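Local atomic coordinates of ABM domain-containing protein (Deinococcus radiodurans, PDB entry 3E8O), a protein that is of unknown function but, as a ferredoxin-like member of the antibiotic biosynthesis monooxygenase family, is probably an oxidoreductase. Residues 18-23 / 106-111; 54-59 / 70-75; 26-31 / 99-104. All coordinates share one frame; numbering follows the deposited sequence.

Contact 1: 18-23 / 106-111; sequences TMVISH and ITAYEA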
ATOM      1  N   THR A  18       2.524   9.233 -18.361  1.00 29.17           N
ATOM      2  CA  THR A  18       1.915   9.482 -17.003  1.00 25.36           C
ATOM      3  C   THR A  18       2.032   8.223 -16.149  1.00 21.86           C
ATOM      4  O   THR A  18       1.626   7.148 -16.580  1.00 20.36           O
ATOM      5  CB  THR A  18       0.419   9.885 -17.089  1.00 27.02           C
ATOM      6  OG1 THR A  18       0.263  11.039 -17.945  1.00 31.04           O
ATOM      7  CG2 THR A  18      -0.164  10.160 -15.655  1.00 23.49           C
HETATM    8  N   MSE A  19       2.633   8.383 -14.959  1.00 19.09           N
HETATM    9  CA  MSE A  19       2.806   7.248 -14.031  0.70 15.63           C
HETATM   10  C   MSE A  19       1.441   6.746 -13.651  1.00 13.28           C
HETATM   11  O   MSE A  19       0.462   7.498 -13.619  1.00 14.53           O
HETATM   12  CB  MSE A  19       3.578   7.607 -12.771  0.70 15.94           C
HETATM   13  CG  MSE A  19       4.044   6.421 -11.940  0.70 15.04           C
HETATM   14 SE   MSE A  19       5.091   6.883 -10.335  0.53 17.61          SE
HETATM   15  CE  MSE A  19       3.625   7.243  -9.181  0.70 18.34           C
ATOM     16  N   VAL A  20       1.377   5.467 -13.379  1.00 11.04           N
ATOM     17  CA  VAL A  20       0.118   4.805 -12.995  1.00  9.76           C
ATOM     18  C   VAL A  20       0.322   4.115 -11.656  1.00  9.07           C
ATOM     19  O   VAL A  20       1.330   3.430 -11.438  1.00 10.96           O
ATOM     20  CB  VAL A  20      -0.298   3.736 -14.024  1.00 11.12           C
ATOM     21  CG1 VAL A  20      -1.606   3.060 -13.648  1.00 13.72           C
ATOM     22  CG2 VAL A  20      -0.386   4.382 -15.415  1.00 14.77           C
ATOM     23  N   ILE A  21      -0.647   4.294 -10.774  1.00  9.17           N
ATOM     24  CA  ILE A  21      -0.655   3.652  -9.464  1.00 10.12           C
ATOM     25  C   ILE A  21      -1.717   2.591  -9.453  1.00 11.44           C
ATOM     26  O   ILE A  21      -2.851   2.851  -9.839  1.00 13.39           O
ATOM     27  CB  ILE A  21      -0.980   4.662  -8.387  1.00 11.37           C
ATOM     28  CG1 ILE A  21       0.138   5.718  -8.274  1.00 14.91           C
ATOM     29  CG2 ILE A  21      -1.276   3.937  -7.063  1.00 14.11           C
ATOM     30  CD1 ILE A  21      -0.230   6.893  -7.331  1.00 19.47           C
ATOM     31  N   SER A  22      -1.337   1.390  -9.035  1.00  9.73           N
ATOM     32  CA  SER A  22      -2.306   0.278  -8.845  1.00 10.44           C
ATOM     33  C   SER A  22      -2.456  -0.021  -7.363  1.00 11.10           C
ATOM     34  O   SER A  22      -1.461  -0.054  -6.615  1.00 11.24           O
ATOM     35  CB  SER A  22      -1.784  -0.987  -9.529  1.00 13.38           C
ATOM     36  OG  SER A  22      -2.765  -2.008  -9.655  1.00 18.09           O
ATOM     37  N   HIS A  23      -3.690  -0.268  -6.935  1.00 10.73           N
ATOM     38  CA  HIS A  23      -4.028  -0.665  -5.551  1.00 10.21           C
ATOM     39  C   HIS A  23      -4.857  -1.928  -5.599  1.00  9.54           C
ATOM     40  O   HIS A  23      -5.905  -1.981  -6.252  1.00 10.89           O
ATOM     41  CB  HIS A  23      -4.793   0.463  -4.845  1.00 10.96           C
ATOM     42  CG  HIS A  23      -5.276   0.114  -3.477  1.00 13.92           C
ATOM     43  ND1 HIS A  23      -4.411  -0.147  -2.440  1.00 17.68           N
ATOM     44  CD2 HIS A  23      -6.528  -0.123  -3.000  1.00 15.88           C
ATOM     45  CE1 HIS A  23      -5.116  -0.452  -1.358  1.00 19.14           C
ATOM     46  NE2 HIS A  23      -6.405  -0.440  -1.676  1.00 18.54           N
ATOM     47  N   ILE A 106      -8.226  -5.323  -8.085  1.00  9.23           N
ATOM     48  CA  ILE A 106      -7.191  -4.329  -8.413  1.00  8.29           C
ATOM     49  C   ILE A 106      -7.785  -3.216  -9.248  1.00  9.79           C
ATOM     50  O   ILE A 106      -8.521  -3.468 -10.200  1.00 10.03           O
ATOM     51  CB  ILE A 106      -6.030  -4.986  -9.206  1.00  9.55           C
ATOM     52  CG1 ILE A 106      -5.381  -6.169  -8.459  1.00 11.47           C
ATOM     53  CG2 ILE A 106      -4.933  -3.959  -9.569  1.00 11.64           C
ATOM     54  CD1 ILE A 106      -4.284  -6.894  -9.279  1.00 12.50           C
ATOM     55  N   THR A 107      -7.502  -2.002  -8.811  1.00 10.55           N
ATOM     56  CA  THR A 107      -7.922  -0.764  -9.520  1.00  9.65           C
ATOM     57  C   THR A 107      -6.667   0.090  -9.681  1.00  9.18           C
ATOM     58  O   THR A 107      -5.879   0.179  -8.779  1.00 10.61           O
ATOM     59  CB  THR A 107      -9.024  -0.002  -8.735  1.00 10.34           C
ATOM     60  OG1 THR A 107     -10.029  -0.942  -8.336  1.00 11.60           O
ATOM     61  CG2 THR A 107      -9.603   1.160  -9.599  1.00 11.04           C
ATOM     62  N   ALA A 108      -6.531   0.685 -10.846  1.00 10.85           N
ATOM     63  CA  ALA A 108      -5.385   1.546 -11.186  1.00  8.94           C
ATOM     64  C   ALA A 108      -5.877   2.953 -11.457  1.00 11.49           C
ATOM     65  O   ALA A 108      -7.038   3.167 -11.808  1.00 12.22           O
ATOM     66  CB  ALA A 108      -4.611   0.999 -12.370  1.00 10.61           C
ATOM     67  N   TYR A 109      -4.938   3.889 -11.369  1.00 10.57           N
ATOM     68  CA  TYR A 109      -5.237   5.320 -11.546  1.00 11.34           C
ATOM     69  C   TYR A 109      -4.020   6.001 -12.127  1.00 10.90           C
ATOM     70  O   TYR A 109      -2.913   5.778 -11.666  1.00 11.59           O
ATOM     71  CB  TYR A 109      -5.537   6.025 -10.192  1.00 12.36           C
ATOM     72  CG  TYR A 109      -6.561   5.328  -9.335  1.00 12.42           C
ATOM     73  CD1 TYR A 109      -6.200   4.281  -8.496  1.00 11.48           C
ATOM     74  CD2 TYR A 109      -7.880   5.715  -9.352  1.00 12.37           C
ATOM     75  CE1 TYR A 109      -7.131   3.620  -7.727  1.00 12.33           C
ATOM     76  CE2 TYR A 109      -8.819   5.052  -8.589  1.00 13.81           C
ATOM     77  CZ  TYR A 109      -8.446   3.997  -7.782  1.00 12.71           C
ATOM     78  OH  TYR A 109      -9.410   3.371  -7.010  1.00 14.92           O
ATOM     79  N   GLU A 110      -4.216   6.799 -13.165  1.00 11.41           N
ATOM     80  CA  GLU A 110      -3.133   7.660 -13.646  1.00 12.50           C
ATOM     81  C   GLU A 110      -2.886   8.691 -12.562  1.00 12.12           C
ATOM     82  O   GLU A 110      -3.803   9.229 -11.928  1.00 14.61           O
ATOM     83  CB  GLU A 110      -3.479   8.318 -14.973  1.00 13.72           C
ATOM     84  CG  GLU A 110      -3.454   7.274 -16.065  1.00 17.47           C
ATOM     85  CD  GLU A 110      -3.500   7.829 -17.462  1.00 27.77           C
ATOM     86  OE1 GLU A 110      -4.541   8.404 -17.802  1.00 31.06           O
ATOM     87  OE2 GLU A 110      -2.516   7.665 -18.219  1.00 26.65           O
ATOM     88  N   ALA A 111      -1.615   8.964 -12.353  1.00 11.90           N
ATOM     89  CA  ALA A 111      -1.142   9.856 -11.293  1.00 13.69           C
ATOM     90  C   ALA A 111      -0.580  11.133 -11.848  1.00 15.24           C
ATOM     91  O   ALA A 111       0.080  11.136 -12.868  1.00 17.26           O
ATOM     92  CB  ALA A 111      -0.044   9.132 -10.460  1.00 14.90           C
TER
HETATM   93  O   HOH W   1       0.025   6.235 -18.653  1.00 23.56           O
HETATM   94  O   HOH W   2       2.564  10.969 -13.828  1.00 26.88           O
HETATM   95  O   HOH W   3      -8.570  -1.583  -5.699  1.00 24.75           O

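Contact 2: 54-59 / 70-75; sequences LLYLVS and ITEHWD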
ATOM      1  N   LEU A  54       8.170   0.584 -11.416  1.00 10.96           N
ATOM      2  CA  LEU A  54       8.865   1.530 -10.533  1.00 11.38           C
ATOM      3  C   LEU A  54       8.724   1.161  -9.060  1.00 11.76           C
ATOM      4  O   LEU A  54       9.547   1.512  -8.244  1.00 15.05           O
ATOM      5  CB  LEU A  54       8.367   2.931 -10.772  1.00 11.01           C
ATOM      6  CG  LEU A  54       8.491   3.473 -12.202  1.00 12.91           C
ATOM      7  CD1 LEU A  54       7.781   4.789 -12.401  1.00 13.90           C
ATOM      8  CD2 LEU A  54       9.984   3.534 -12.606  1.00 15.59           C
ATOM      9  N   LEU A  55       7.682   0.420  -8.747  1.00 10.23           N
ATOM     10  CA  LEU A  55       7.419  -0.013  -7.369  1.00  9.92           C
ATOM     11  C   LEU A  55       6.469  -1.199  -7.404  1.00  9.54           C
ATOM     12  O   LEU A  55       5.499  -1.202  -8.149  1.00  9.83           O
ATOM     13  CB  LEU A  55       6.736   1.084  -6.561  1.00 11.66           C
ATOM     14  CG  LEU A  55       6.571   0.812  -5.059  1.00 12.30           C
ATOM     15  CD1 LEU A  55       7.910   0.804  -4.327  1.00 15.64           C
ATOM     16  CD2 LEU A  55       5.621   1.850  -4.467  1.00 16.26           C
ATOM     17  N   TYR A  56       6.747  -2.191  -6.593  1.00  9.31           N
ATOM     18  CA  TYR A  56       5.827  -3.337  -6.402  1.00  9.68           C
ATOM     19  C   TYR A  56       6.039  -3.863  -4.996  1.00 10.41           C
ATOM     20  O   TYR A  56       7.051  -4.461  -4.683  1.00 11.90           O
ATOM     21  CB  TYR A  56       6.073  -4.429  -7.439  1.00  9.72           C
ATOM     22  CG  TYR A  56       4.932  -5.407  -7.571  1.00 10.16           C
ATOM     23  CD1 TYR A  56       4.742  -6.406  -6.666  1.00 12.44           C
ATOM     24  CD2 TYR A  56       4.099  -5.387  -8.675  1.00 11.06           C
ATOM     25  CE1 TYR A  56       3.703  -7.305  -6.791  1.00 12.48           C
ATOM     26  CE2 TYR A  56       3.087  -6.284  -8.822  1.00 11.98           C
ATOM     27  CZ  TYR A  56       2.886  -7.261  -7.886  1.00 10.33           C
ATOM     28  OH  TYR A  56       1.885  -8.201  -7.953  1.00 13.86           O
ATOM     29  N   LEU A  57       5.082  -3.568  -4.142  1.00  9.09           N
ATOM     30  CA  LEU A  57       5.101  -3.967  -2.745  1.00  9.48           C
ATOM     31  C   LEU A  57       3.885  -4.827  -2.407  1.00  8.63           C
ATOM     32  O   LEU A  57       2.759  -4.573  -2.835  1.00 10.36           O
ATOM     33  CB  LEU A  57       5.041  -2.736  -1.827  1.00 10.81           C
ATOM     34  CG  LEU A  57       6.141  -1.715  -1.936  1.00 12.63           C
ATOM     35  CD1 LEU A  57       5.804  -0.465  -1.094  1.00 11.22           C
ATOM     36  CD2 LEU A  57       7.466  -2.308  -1.547  1.00 14.92           C
ATOM     37  N   VAL A  58       4.157  -5.866  -1.630  1.00  8.44           N
ATOM     38  CA  VAL A  58       3.129  -6.734  -1.123  1.00  9.46           C
ATOM     39  C   VAL A  58       3.183  -6.652   0.399  1.00  9.38           C
ATOM     40  O   VAL A  58       4.265  -6.720   0.997  1.00  9.31           O
ATOM     41  CB  VAL A  58       3.259  -8.166  -1.628  1.00  9.45           C
ATOM     42  CG1 VAL A  58       2.988  -8.231  -3.143  1.00  9.68           C
ATOM     43  CG2 VAL A  58       4.662  -8.874  -1.307  1.00 10.89           C
ATOM     44  N   SER A  59       2.037  -6.410   1.025  1.00  8.82           N
ATOM     45  CA  SER A  59       2.001  -6.116   2.475  1.00  7.99           C
ATOM     46  C   SER A  59       0.766  -6.696   3.120  1.00  7.81           C
ATOM     47  O   SER A  59      -0.203  -7.032   2.456  1.00  9.45           O
ATOM     48  CB  SER A  59       2.129  -4.590   2.704  1.00  7.91           C
ATOM     49  OG  SER A  59       1.026  -3.867   2.145  1.00  8.94           O
ATOM     50  N   ILE A  70      -1.494  -5.044  -2.488  1.00  9.25           N
ATOM     51  CA  ILE A  70      -0.547  -5.035  -3.578  1.00  9.76           C
ATOM     52  C   ILE A  70      -0.497  -3.587  -4.071  1.00  9.57           C
ATOM     53  O   ILE A  70      -1.494  -3.042  -4.573  1.00 10.94           O
ATOM     54  CB  ILE A  70      -0.890  -5.980  -4.740  1.00  9.46           C
ATOM     55  CG1 ILE A  70      -1.195  -7.416  -4.292  1.00 10.57           C
ATOM     56  CG2 ILE A  70       0.224  -5.960  -5.758  1.00 10.70           C
ATOM     57  CD1 ILE A  70      -1.614  -8.350  -5.397  1.00 11.96           C
ATOM     58  N   THR A  71       0.668  -2.963  -3.937  1.00  9.44           N
ATOM     59  CA  THR A  71       0.910  -1.563  -4.283  1.00  8.81           C
ATOM     60  C   THR A  71       1.897  -1.506  -5.430  1.00  8.50           C
ATOM     61  O   THR A  71       2.995  -2.030  -5.331  1.00 10.15           O
ATOM     62  CB  THR A  71       1.448  -0.819  -3.069  1.00 10.75           C
ATOM     63  OG1 THR A  71       0.531  -0.973  -1.989  1.00 12.28           O
ATOM     64  CG2 THR A  71       1.728   0.666  -3.351  1.00 12.97           C
ATOM     65  N   GLU A  72       1.478  -0.889  -6.536  1.00  8.88           N
ATOM     66  CA  GLU A  72       2.354  -0.855  -7.712  1.00  8.98           C
ATOM     67  C   GLU A  72       2.401   0.523  -8.330  1.00  8.49           C
ATOM     68  O   GLU A  72       1.398   1.195  -8.402  1.00  9.60           O
ATOM     69  CB  GLU A  72       1.858  -1.834  -8.824  1.00  9.32           C
ATOM     70  CG  GLU A  72       1.331  -3.159  -8.339  1.00 10.34           C
ATOM     71  CD  GLU A  72       0.699  -4.048  -9.374  1.00  9.93           C
ATOM     72  OE1 GLU A  72       1.115  -3.989 -10.557  1.00 11.03           O
ATOM     73  OE2 GLU A  72      -0.192  -4.864  -8.990  1.00 11.93           O
ATOM     74  N   HIS A  73       3.585   0.891  -8.808  1.00  9.27           N
ATOM     75  CA  HIS A  73       3.768   2.100  -9.616  1.00 10.00           C
ATOM     76  C   HIS A  73       4.409   1.689 -10.924  1.00  9.47           C
ATOM     77  O   HIS A  73       5.411   0.995 -10.936  1.00 11.22           O
ATOM     78  CB  HIS A  73       4.670   3.146  -8.944  1.00 10.12           C
ATOM     79  CG  HIS A  73       4.131   3.694  -7.677  1.00 11.18           C
ATOM     80  ND1 HIS A  73       4.865   4.578  -6.918  1.00 12.51           N
ATOM     81  CD2 HIS A  73       2.967   3.480  -7.012  1.00 10.52           C
ATOM     82  CE1 HIS A  73       4.150   4.910  -5.853  1.00 12.51           C
ATOM     83  NE2 HIS A  73       3.004   4.252  -5.879  1.00 12.65           N
ATOM     84  N   TRP A  74       3.770   2.065 -12.021  1.00  9.00           N
ATOM     85  CA  TRP A  74       4.213   1.761 -13.401  1.00 10.03           C
ATOM     86  C   TRP A  74       4.503   3.037 -14.136  1.00 11.04           C
ATOM     87  O   TRP A  74       3.798   4.034 -14.005  1.00 10.20           O
ATOM     88  CB  TRP A  74       3.115   0.965 -14.142  1.00 11.72           C
ATOM     89  CG  TRP A  74       2.957  -0.430 -13.588  1.00 10.74           C
ATOM     90  CD1 TRP A  74       2.069  -0.835 -12.631  1.00 10.86           C
ATOM     91  CD2 TRP A  74       3.763  -1.568 -13.897  1.00 10.78           C
ATOM     92  NE1 TRP A  74       2.299  -2.148 -12.301  1.00 10.99           N
ATOM     93  CE2 TRP A  74       3.322  -2.631 -13.077  1.00 11.12           C
ATOM     94  CE3 TRP A  74       4.829  -1.791 -14.777  1.00 11.23           C
ATOM     95  CZ2 TRP A  74       3.903  -3.874 -13.101  1.00 13.03           C
ATOM     96  CZ3 TRP A  74       5.399  -3.041 -14.793  1.00 11.48           C
ATOM     97  CH2 TRP A  74       4.948  -4.050 -13.972  1.00 13.16           C
ATOM     98  N   ASP A  75       5.504   2.993 -14.997  1.00 10.92           N
ATOM     99  CA  ASP A  75       5.913   4.200 -15.719  1.00 12.31           C
ATOM    100  C   ASP A  75       4.801   4.747 -16.580  1.00 12.37           C
ATOM    101  O   ASP A  75       4.659   5.925 -16.751  1.00 14.22           O
ATOM    102  CB  ASP A  75       7.136   3.921 -16.576  1.00 15.48           C
ATOM    103  CG  ASP A  75       7.626   5.141 -17.238  1.00 23.37           C
ATOM    104  OD1 ASP A  75       8.142   6.032 -16.524  1.00 31.27           O
ATOM    105  OD2 ASP A  75       7.408   5.236 -18.464  1.00 24.95           O
TER
HETATM  106  O   HOH W   4       1.426  -3.158  -0.529  1.00 10.45           O

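Contact 3: 26-31 / 99-104; sequences LSASAE and LNVTDL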
ATOM      1  N   LEU A  26      -6.677  -8.402  -1.355  1.00  9.47           N
ATOM      2  CA  LEU A  26      -7.010  -9.837  -1.390  1.00  8.93           C
ATOM      3  C   LEU A  26      -6.831 -10.417  -0.005  1.00 11.41           C
ATOM      4  O   LEU A  26      -6.109  -9.831   0.818  1.00 12.98           O
ATOM      5  CB  LEU A  26      -6.168 -10.628  -2.385  1.00 10.29           C
ATOM      6  CG  LEU A  26      -4.665 -10.787  -2.159  1.00 10.14           C
ATOM      7  CD1 LEU A  26      -4.137 -11.885  -3.120  1.00 11.58           C
ATOM      8  CD2 LEU A  26      -3.873  -9.452  -2.273  1.00  9.77           C
ATOM      9  N   SER A  27      -7.483 -11.546   0.268  1.00 11.39           N
ATOM     10  CA  SER A  27      -7.322 -12.178   1.578  1.00 11.22           C
ATOM     11  C   SER A  27      -7.336 -13.674   1.459  1.00 12.20           C
ATOM     12  O   SER A  27      -7.818 -14.227   0.484  1.00 13.42           O
ATOM     13  CB  SER A  27      -8.421 -11.717   2.554  1.00 13.31           C
ATOM     14  OG  SER A  27      -9.671 -12.287   2.220  1.00 14.17           O
ATOM     15  N   ALA A  28      -6.810 -14.323   2.483  1.00 13.21           N
ATOM     16  CA  ALA A  28      -6.807 -15.782   2.551  1.00 13.78           C
ATOM     17  C   ALA A  28      -7.333 -16.221   3.902  1.00 15.74           C
ATOM     18  O   ALA A  28      -7.212 -15.519   4.911  1.00 17.42           O
ATOM     19  CB  ALA A  28      -5.379 -16.346   2.326  1.00 15.56           C
ATOM     20  N   SER A  29      -7.865 -17.432   3.910  1.00 17.81           N
ATOM     21  CA  SER A  29      -8.264 -18.072   5.150  1.00 18.47           C
ATOM     22  C   SER A  29      -7.022 -18.390   5.965  1.00 17.41           C
ATOM     23  O   SER A  29      -5.903 -18.407   5.471  1.00 17.54           O
ATOM     24  CB  SER A  29      -8.988 -19.386   4.838  1.00 19.41           C
ATOM     25  OG  SER A  29      -8.079 -20.335   4.341  1.00 23.67           O
ATOM     26  N   ALA A  30      -7.222 -18.687   7.240  1.00 18.21           N
ATOM     27  CA  ALA A  30      -6.102 -19.015   8.128  1.00 19.54           C
ATOM     28  C   ALA A  30      -5.278 -20.158   7.569  1.00 20.62           C
ATOM     29  O   ALA A  30      -4.049 -20.154   7.654  1.00 21.54           O
ATOM     30  CB  ALA A  30      -6.623 -19.348   9.565  1.00 21.34           C
ATOM     31  N   GLU A  31      -5.976 -21.108   6.975  1.00 20.05           N
ATOM     32  CA  GLU A  31      -5.361 -22.294   6.409  1.00 20.86           C
ATOM     33  C   GLU A  31      -4.414 -22.044   5.252  1.00 19.99           C
ATOM     34  O   GLU A  31      -3.450 -22.770   5.058  1.00 22.15           O
ATOM     35  CB  GLU A  31      -6.450 -23.278   5.928  1.00 23.90           C
ATOM     36  CG  GLU A  31      -5.930 -24.477   5.238  1.00 32.25           C
ATOM     37  CD  GLU A  31      -7.050 -25.349   4.656  1.00 42.11           C
ATOM     38  OE1 GLU A  31      -8.221 -24.878   4.610  1.00 46.13           O
ATOM     39  OE2 GLU A  31      -6.748 -26.497   4.235  1.00 46.48           O
ATOM     40  N   LEU A  99      -5.768 -21.688  -3.722  1.00 21.81           N
ATOM     41  CA  LEU A  99      -5.682 -21.276  -2.336  1.00 19.03           C
ATOM     42  C   LEU A  99      -7.059 -20.759  -1.872  1.00 19.95           C
ATOM     43  O   LEU A  99      -7.221 -20.215  -0.756  1.00 20.07           O
ATOM     44  CB  LEU A  99      -4.600 -20.180  -2.154  1.00 18.57           C
ATOM     45  CG  LEU A  99      -3.149 -20.551  -2.449  1.00 16.78           C
ATOM     46  CD1 LEU A  99      -2.277 -19.321  -2.229  1.00 19.63           C
ATOM     47  CD2 LEU A  99      -2.714 -21.713  -1.548  1.00 21.97           C
ATOM     48  N   ASN A 100      -8.029 -20.930  -2.763  1.00 19.69           N
ATOM     49  CA  ASN A 100      -9.411 -20.421  -2.595  1.00 20.40           C
ATOM     50  C   ASN A 100      -9.433 -18.957  -2.221  1.00 17.87           C
ATOM     51  O   ASN A 100     -10.257 -18.489  -1.411  1.00 19.01           O
ATOM     52  CB  ASN A 100     -10.257 -21.211  -1.580  1.00 21.81           C
ATOM     53  CG  ASN A 100     -11.791 -20.947  -1.729  1.00 27.09           C
ATOM     54  OD1 ASN A 100     -12.372 -20.796  -2.855  1.00 27.07           O
ATOM     55  ND2 ASN A 100     -12.455 -20.911  -0.582  1.00 31.01           N
ATOM     56  N   VAL A 101      -8.490 -18.237  -2.828  1.00 15.68           N
ATOM     57  CA  VAL A 101      -8.460 -16.764  -2.707  1.00 15.61           C
ATOM     58  C   VAL A 101      -9.308 -16.233  -3.837  1.00 15.92           C
ATOM     59  O   VAL A 101      -8.924 -16.324  -4.998  1.00 19.47           O
ATOM     60  CB  VAL A 101      -7.043 -16.187  -2.807  1.00 17.33           C
ATOM     61  CG1 VAL A 101      -7.092 -14.638  -2.904  1.00 17.21           C
ATOM     62  CG2 VAL A 101      -6.197 -16.706  -1.640  1.00 17.79           C
ATOM     63  N   THR A 102     -10.472 -15.706  -3.489  1.00 14.94           N
ATOM     64  CA  THR A 102     -11.468 -15.319  -4.486  1.00 17.98           C
ATOM     65  C   THR A 102     -11.819 -13.859  -4.469  1.00 17.40           C
ATOM     66  O   THR A 102     -12.649 -13.427  -5.273  1.00 19.09           O
ATOM     67  CB  THR A 102     -12.793 -16.075  -4.279  1.00 19.92           C
ATOM     68  OG1 THR A 102     -13.340 -15.737  -3.006  1.00 21.69           O
ATOM     69  CG2 THR A 102     -12.557 -17.559  -4.379  1.00 24.19           C
ATOM     70  N   ASP A 103     -11.108 -13.070  -3.673  1.00 14.51           N
ATOM     71  CA  ASP A 103     -11.479 -11.663  -3.501  1.00 13.82           C
ATOM     72  C   ASP A 103     -10.441 -10.689  -4.011  1.00 12.73           C
ATOM     73  O   ASP A 103     -10.431  -9.511  -3.638  1.00 12.29           O
ATOM     74  CB  ASP A 103     -11.827 -11.339  -2.042  1.00 13.81           C
ATOM     75  CG  ASP A 103     -10.672 -11.539  -1.097  1.00 13.32           C
ATOM     76  OD1 ASP A 103      -9.604 -12.010  -1.537  1.00 12.26           O
ATOM     77  OD2 ASP A 103     -10.867 -11.272   0.114  1.00 14.62           O
ATOM     78  N   LEU A 104      -9.530 -11.133  -4.848  1.00 12.94           N
ATOM     79  CA  LEU A 104      -8.579 -10.164  -5.370  1.00 11.07           C
ATOM     80  C   LEU A 104      -9.275  -9.113  -6.215  1.00 10.93           C
ATOM     81  O   LEU A 104      -9.988  -9.426  -7.157  1.00 14.15           O
ATOM     82  CB  LEU A 104      -7.525 -10.864  -6.247  1.00 11.47           C
ATOM     83  CG  LEU A 104      -6.488  -9.996  -6.986  1.00 11.10           C
ATOM     84  CD1 LEU A 104      -5.641  -9.136  -6.077  1.00 11.73           C
ATOM     85  CD2 LEU A 104      -5.589 -10.820  -7.932  1.00 15.82           C
TER
HETATM   86  O   HOH W   5     -10.518 -14.851  -0.603  1.00 19.69           O
HETATM   87  O   HOH W   6      -8.282 -18.788   1.363  1.00 23.61           O

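Contact 1: 18-23 / 106-111
Strand segments 20-23 and 106-110 run antiparallel, their axes 4.6 Å apart at 159°, with Ile21–Tyr109 and His23–Thr107 as the hydrogen-bonded pairs and Val20–Glu110 and Ser22–Ala108 as the non-hydrogen-bonded pairs. Around Ile21 the two bonds are unequal in straightness: Ile21 N reaches Tyr109 O almost in line, whereas Tyr109 N meets Ile21 O, 2.8 Å away, at only 144°. A further backbone bond joins Ala111 N to Met19 O at 2.8 Å. Side chains divide between two faces. On that of Ile21, His23, Thr107 and Tyr109, Ile21 turns CG1 beside its backbone N (chi1 -66°), and its CD1 comes to 3.9 Å from Ala111 CB. Tyr109 presents the edge of its ring, through CD1, to Ile21 O. On the other face, which Ser22 shares, Val20 CG1 lies 3.9 Å from Ala108 CB. Strands 20-27 and 105-110, first and fourth in sequence, adjoin in the order 2-3-1-4 of the ferredoxin-like antiparallel sheet, with 105-110 outermost within this chain; Val20 and Ala108 both pack on Met80 of helix 77-84, so their face is the helix-covered one. The opposite face meets the second subunit, where His23 stacks edge-to-face with His73 of that chain. Along the edge of 105-110, Ile106 to Ala108 pair antiparallel with a strand of that subunit. Water joins the segments at both ends. One molecule donates to Thr18 O and to Glu110 OE2, the latter at 2.9 Å; a second accepts from Met19 N and donates to Ala111 O. At the far end a third donates to His23 O, 2.8 Å away, and also bonds Thr107 OG1.

Contact 2: 54-59 / 70-75
The beta hairpin of strands 53-61 and 67-74 holds Leu54–Ser59 against Ile70–Asp75, antiparallel at 173°, and a classic beta bulge interrupts its ladder where Leu54 and Leu55 both face His73. The evidence is a shared acceptor: His73 O takes Leu54 N at 2.8 Å and Leu55 N at a longer 3.2 Å. Beyond the bulge the pairing is regular, with Leu57 and Thr71 exchanging two nearly straight bonds. Leu55 and His73 run side by side, and Leu55 CD2 stands over the centre of the imidazole, 3.7 Å from the centroid of the His73 ring and almost on its normal, a CH-pi contact. Their face of the sheet meets the second subunit, where Leu55 packs on His23 and Thr71 on Leu69 of that chain. On the face shared by Tyr56, Glu72 and Ile70, CG of Tyr56 is anti to the backbone N (chi1 -162°), which leans the phenol across to the other strand. Tyr56 CE2 then lies 3.3 Å from Glu72 CD, the ring and carboxylate planes 41° apart, while Ile70 CG2 approaches Tyr56 OH to 3.5 Å. Helix 33-47 packs on the tyrosine through Ile43, Ala44 and Thr47. Trp74 NE1 donates to Glu72 OE1, 2.8 Å away, from the anti side of the carboxylate and almost within the indole plane. On the face of Leu57 and Thr71, a water bonds Thr71 OG1 and Ser59 OG and donates weakly to Leu57 O. The indole bond probably restrains rotation of the buried carboxylate. Tyr56 OH hydrogen-bonds an unidentified molecule, probably from the crystallisation liquor, and Glu72 OE2 lies near it, which may mark a pocket between sheet and helices.

Contact 3: 26-31 / 99-104
Ser27 and Asp103 both place their first side-chain branch between the backbone N and the carbonyl carbon, with chi1 of 72° and 62°, and from these rotamers the serine hydroxyl and the carboxylate meet directly. Asp103 grips the residue twice: OD1 accepts from Ser27 N at 2.8 Å and OD2 from Ser27 OG at 2.6 Å. Both donors arrive on the syn sides of their oxygens, each 19° out of the carboxylate plane, so the paired bonds hold the group's rotation. Beside this polar clamp lies an apolar patch. Val101 straddles Ser27 O with its two methyls, CG1 reaching Leu26 CD1 at 4.0 Å and CG2 reaching Ala28 CB at 4.1 Å. Leu104 lays CD1 against Leu26 CB, 4.0 Å away. Two waters extend the join: one donates to Ser27 O and accepts from Thr102 N, and the other accepts from Ser29 N and donates to Leu99 O, 2.8 Å from the water. Asn100, with positive phi, is the C-prime residue of a Schellman motif that ends helix 87-98, and the chain thereby turns into the loop carrying Val101 and Asp103. The contact thus ties the end of strand 20-27 to the connection between helix 87-98 and strand 105-110; Leu36 of helix 33-47 and Leu96 of helix 87-98 pack on Leu26 and Val101, while Leu26 also touches Phe68 and Ile70 of strand 67-74.

In the fold
All three contacts bear on one antiparallel sheet. Contacts 1 and 2, centres 10 Å apart, are stitched together by neighbouring strands 20-27 and 67-74: Ser22 N lies 2.8 Å from Glu72 O and Val20 O 2.9 Å from Trp74 N, both probable hydrogen bonds. Contact 3 follows strand 20-27 to its other end, its centre about 23 Å from that of contact 1, and meets contact 2 where Ile70 CG1 packs on Leu26 CD2 at 3.9 Å. Between nearest side-chain atoms, unidentified ligand, probably from the crystallisation liquor, lies about 3 Å from Ile106 and Glu72 and about 4 Å from Leu104, and may mark a pocket. Contacts 1 and 2 face the second subunit.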